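Local coordinates for sterol carrier protein 2 (Thermus thermophilus, PDB 2CX7) that probably binds and carries sterols or other lipids, as a small single-domain member of the SCP-2 sterol transfer family, at residues G89-P93 against L94-M98; L102-K106 against G107-A111. All coordinates share one frame; numbering follows the deposited sequence.

Contact 1 (G89-P93 against L94-M98)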
loop_
_atom_site.group_PDB
_atom_site.type_symbol
_atom_site.label_atom_id
_atom_site.label_comp_id
_atom_site.label_asym_id
_atom_site.label_seq_id
_atom_site.Cartn_x
_atom_site.Cartn_y
_atom_site.Cartn_z
ATOM N N GLY A 89 -2.035 11.848 3.985
ATOM C CA GLY A 89 -0.924 12.724 4.325
ATOM C C GLY A 89 -0.800 13.244 5.748
ATOM O O GLY A 89 0.062 14.088 6.017
ATOM N N ARG A 90 -1.639 12.756 6.659
ATOM C CA ARG A 90 -1.596 13.199 8.049
ATOM C C ARG A 90 -0.615 12.409 8.899
ATOM O O ARG A 90 -0.344 12.777 10.044
ATOM C CB ARG A 90 -2.986 13.115 8.685
ATOM C CG ARG A 90 -3.988 14.122 8.149
ATOM C CD ARG A 90 -5.325 13.976 8.868
ATOM N NE ARG A 90 -6.053 12.778 8.451
ATOM C CZ ARG A 90 -6.947 12.142 9.202
ATOM N NH1 ARG A 90 -7.230 12.579 10.423
ATOM N NH2 ARG A 90 -7.575 11.076 8.726
ATOM N N LEU A 91 -0.093 11.316 8.348
ATOM C CA LEU A 91 0.868 10.480 9.062
ATOM C C LEU A 91 1.957 10.043 8.083
ATOM O O LEU A 91 1.664 9.481 7.036
ATOM C CB LEU A 91 0.160 9.258 9.661
ATOM C CG LEU A 91 1.020 8.222 10.396
ATOM C CD1 LEU A 91 1.748 8.875 11.560
ATOM C CD2 LEU A 91 0.126 7.095 10.903
ATOM N N GLU A 92 3.209 10.343 8.422
ATOM C CA GLU A 92 4.356 10.004 7.578
ATOM C C GLU A 92 4.553 8.483 7.622
ATOM O O GLU A 92 4.676 7.898 8.694
ATOM C CB GLU A 92 5.588 10.768 8.087
ATOM C CG GLU A 92 6.758 10.825 7.119
ATOM C CD GLU A 92 7.557 9.543 7.100
ATOM O OE1 GLU A 92 8.029 9.129 8.178
ATOM O OE2 GLU A 92 7.714 8.949 6.015
ATOM N N PRO A 93 4.594 7.824 6.451
ATOM C CA PRO A 93 4.756 6.364 6.399
ATOM C C PRO A 93 5.997 5.678 6.967
ATOM O O PRO A 93 5.881 4.642 7.624
ATOM C CB PRO A 93 4.536 6.044 4.919
ATOM C CG PRO A 93 5.019 7.273 4.218
ATOM C CD PRO A 93 4.475 8.391 5.091
ATOM N N LEU A 94 7.183 6.223 6.732
ATOM C CA LEU A 94 8.378 5.556 7.249
ATOM C C LEU A 94 8.364 5.489 8.772
ATOM O O LEU A 94 8.653 4.447 9.357
ATOM C CB LEU A 94 9.636 6.270 6.746
ATOM C CG LEU A 94 9.768 6.273 5.219
ATOM C CD1 LEU A 94 11.090 6.929 4.832
ATOM C CD2 LEU A 94 9.712 4.853 4.685
ATOM N N SER A 95 8.032 6.602 9.418
ATOM C CA SER A 95 7.979 6.617 10.875
ATOM C C SER A 95 6.840 5.740 11.383
ATOM O O SER A 95 6.962 5.117 12.419
ATOM C CB SER A 95 7.817 8.047 11.389
ATOM O OG SER A 95 9.065 8.718 11.328
ATOM N N ALA A 96 5.729 5.700 10.655
ATOM C CA ALA A 96 4.596 4.875 11.071
ATOM C C ALA A 96 5.000 3.408 11.049
ATOM O O ALA A 96 4.605 2.631 11.919
ATOM C CB ALA A 96 3.410 5.098 10.146
ATOM N N LEU A 97 5.786 3.026 10.048
ATOM C CA LEU A 97 6.228 1.634 9.937
ATOM C C LEU A 97 7.205 1.308 11.069
ATOM O O LEU A 97 7.151 0.228 11.669
ATOM C CB LEU A 97 6.898 1.406 8.576
ATOM C CG LEU A 97 7.075 -0.049 8.138
ATOM C CD1 LEU A 97 5.714 -0.689 7.931
ATOM C CD2 LEU A 97 7.877 -0.092 6.843
HETATM N N MSE A 98 8.087 2.254 11.375
HETATM C CA MSE A 98 9.077 2.061 12.427
HETATM C C MSE A 98 8.449 1.876 13.816
HETATM O O MSE A 98 8.927 1.074 14.616
HETATM C CB MSE A 98 10.042 3.252 12.431
HETATM C CG MSE A 98 11.078 3.229 13.522
HETATM SE SE MSE A 98 12.397 4.582 13.173
HETATM C CE MSE A 98 13.356 3.643 11.791
#

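Contact 2 (L102-K106 against G107-A111)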
loop_
_atom_site.group_PDB
_atom_site.type_symbol
_atom_site.label_atom_id
_atom_site.label_comp_id
_atom_site.label_asym_id
_atom_site.label_seq_id
_atom_site.Cartn_x
_atom_site.Cartn_y
_atom_site.Cartn_z
ATOM N N LEU A 102 1.980 1.012 11.271
ATOM C CA LEU A 102 1.796 0.262 10.041
ATOM C C LEU A 102 2.651 -0.939 10.431
ATOM O O LEU A 102 3.838 -0.788 10.712
ATOM C CB LEU A 102 2.408 0.963 8.823
ATOM C CG LEU A 102 1.730 2.237 8.299
ATOM C CD1 LEU A 102 2.493 2.720 7.077
ATOM C CD2 LEU A 102 0.268 1.963 7.938
ATOM N N GLU A 103 2.043 -2.115 10.470
ATOM C CA GLU A 103 2.753 -3.314 10.887
ATOM C C GLU A 103 3.178 -4.197 9.724
ATOM O O GLU A 103 2.356 -4.630 8.915
ATOM C CB GLU A 103 1.877 -4.101 11.879
ATOM C CG GLU A 103 2.424 -5.474 12.260
ATOM C CD GLU A 103 1.663 -6.126 13.412
ATOM O OE1 GLU A 103 0.432 -5.945 13.494
ATOM O OE2 GLU A 103 2.298 -6.837 14.229
ATOM N N LEU A 104 4.475 -4.448 9.631
ATOM C CA LEU A 104 4.979 -5.304 8.566
ATOM C C LEU A 104 4.728 -6.752 8.982
ATOM O O LEU A 104 5.452 -7.316 9.807
ATOM C CB LEU A 104 6.471 -5.055 8.344
ATOM C CG LEU A 104 7.078 -5.781 7.138
ATOM C CD1 LEU A 104 6.464 -5.233 5.844
ATOM C CD2 LEU A 104 8.590 -5.584 7.134
ATOM N N LYS A 105 3.684 -7.343 8.414
ATOM C CA LYS A 105 3.297 -8.715 8.729
ATOM C C LYS A 105 4.068 -9.783 7.958
ATOM O O LYS A 105 4.224 -10.915 8.429
ATOM C CB LYS A 105 1.804 -8.893 8.476
ATOM C CG LYS A 105 0.913 -8.148 9.455
ATOM C CD LYS A 105 1.024 -8.733 10.853
ATOM C CE LYS A 105 -0.097 -8.229 11.743
ATOM N NZ LYS A 105 -0.044 -8.774 13.133
ATOM N N LYS A 106 4.531 -9.431 6.766
ATOM C CA LYS A 106 5.299 -10.363 5.941
ATOM C C LYS A 106 6.366 -9.569 5.212
ATOM O O LYS A 106 6.089 -8.508 4.646
ATOM C CB LYS A 106 4.388 -11.077 4.939
ATOM C CG LYS A 106 5.094 -12.138 4.107
ATOM C CD LYS A 106 4.089 -12.884 3.247
ATOM C CE LYS A 106 4.758 -13.857 2.290
ATOM N NZ LYS A 106 3.746 -14.443 1.361
ATOM N N GLY A 107 7.586 -10.087 5.232
ATOM C CA GLY A 107 8.697 -9.397 4.611
ATOM C C GLY A 107 9.564 -8.856 5.736
ATOM O O GLY A 107 9.138 -8.823 6.894
ATOM N N THR A 108 10.778 -8.432 5.412
ATOM C CA THR A 108 11.681 -7.906 6.425
ATOM C C THR A 108 12.099 -6.478 6.136
ATOM O O THR A 108 12.168 -6.059 4.980
ATOM C CB THR A 108 12.975 -8.742 6.530
ATOM O OG1 THR A 108 13.740 -8.590 5.329
ATOM C CG2 THR A 108 12.654 -10.203 6.737
ATOM N N ILE A 109 12.388 -5.739 7.200
ATOM C CA ILE A 109 12.842 -4.362 7.087
ATOM C C ILE A 109 14.120 -4.336 6.259
ATOM O O ILE A 109 14.314 -3.459 5.422
ATOM C CB ILE A 109 13.155 -3.762 8.474
ATOM C CG1 ILE A 109 11.893 -3.755 9.336
ATOM C CG2 ILE A 109 13.712 -2.359 8.320
ATOM C CD1 ILE A 109 12.145 -3.381 10.783
ATOM N N ALA A 110 14.999 -5.302 6.501
ATOM C CA ALA A 110 16.254 -5.372 5.765
ATOM C C ALA A 110 15.993 -5.381 4.261
ATOM O O ALA A 110 16.706 -4.734 3.496
ATOM C CB ALA A 110 17.028 -6.614 6.170
ATOM N N ALA A 111 14.965 -6.107 3.836
ATOM C CA ALA A 111 14.643 -6.185 2.417
ATOM C C ALA A 111 13.924 -4.939 1.904
ATOM O O ALA A 111 14.064 -4.566 0.734
ATOM C CB ALA A 111 13.798 -7.427 2.144
#

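Contact 1 (G89-P93 against L94-M98)
The carboxylate of Glu92 is the flat group here, and the backbone N-H groups of Leu94 and Ser95 both approach it from the same face. Glu92 OE2 accepts from Leu94 N at 2.9 Å, the donor standing above the carboxylate plane, 44° out of it. Glu92 OE1 is met on its syn side by Ser95 N at 2.8 Å, 33° out of the plane, so each oxygen grips one amide. Around these bonds the Leu94 side chain crosses the glutamate, its CB 3.4 Å from Glu92 OE2. The group gets there by a bend in the glutamate chain: chi2 of -79° folds the carboxylate back over the first turn of helix 93-99. Glu92 is thus the N-cap residue, and its own carbonyl starts the helical bonding, Glu92 O taking Ala96 N at 3.1 Å. Pro93 follows at the first helical position, where having no N-H costs no helical bond; its O receives Leu97 N at 2.9 Å, and its ring packs on Val123 of helix 116-127. Beside the cap, Leu91 CD2 lies 3.9 Å from the methyl CB of Ala96. The same leucine also touches Thr82 and Val86 of helix 80-86, tying the helix start to the preceding helix. Two N-H groups that have no earlier carbonyl of their helix to bond are therefore satisfied by one side chain, and the positive end of the helix would probably favour the ionised carboxylate.

Contact 2 (L102-K106 against G107-A111)
Gly107 meets Leu104 first: Leu104 CD2 rests 3.3 Å from Gly107 O, with the leucine CG a little farther back. At the backbone angles of Gly107 (phi 108°, psi 166°) a CB would jam against Lys106 O, so glycine is called for. The base of the Lys106 side chain lies against Gly107 N, while its extended chain carries NZ to a hydrogen bond with Ala72 O. At Thr108 the same leucine methyl passes the backbone, Leu104 CD2 lying 3.8 Å from Thr108 C. As N-cap, Thr108 OG1 accepts from Ala111 N at 3.1 Å. Ile109 opens the helix, its CG1 4.4 Å from Leu104 CD2 in a loose apolar contact. Leu104 reaches all three residues because its CG stands anti to the backbone N (chi1 -173°), and it also packs on Ile76 of strand 74-78. Replacing Leu104 by a serine would remove both methyls and would probably leave Ile76 and the Gly107-Ile109 backbone without the leucine that touches both. Before the turn, strand 103-106 carries a classic bulge, Lys105 and Lys106 together opposite the single residue Val75; the whole is a strand-to-helix connection, N-capped by Thr108, at the edge of the SCP-2 sheet.

Overall arrangement
Contact 1 comes first along the chain and contact 2 follows a few residues later, their centres about 14 Å apart. The chain leaves helix 80-86, enters helix 93-99 through contact 1, runs into strand 103-106 and passes through contact 2 into helix 109-112. Where the two contacts meet, a probable hydrogen bond joins Leu102 N to Ala96 O at 3.2 Å, and Leu102 packs against Leu97. Contact 1 belongs to the helical layer, with helix 116-127 alongside, whereas contact 2 leaves an outermost strand of the five-stranded mixed sheet, antiparallel to strand 74-78. Both are helix starts near the surface of one compact SCP-2 domain, one before that edge strand and one after it.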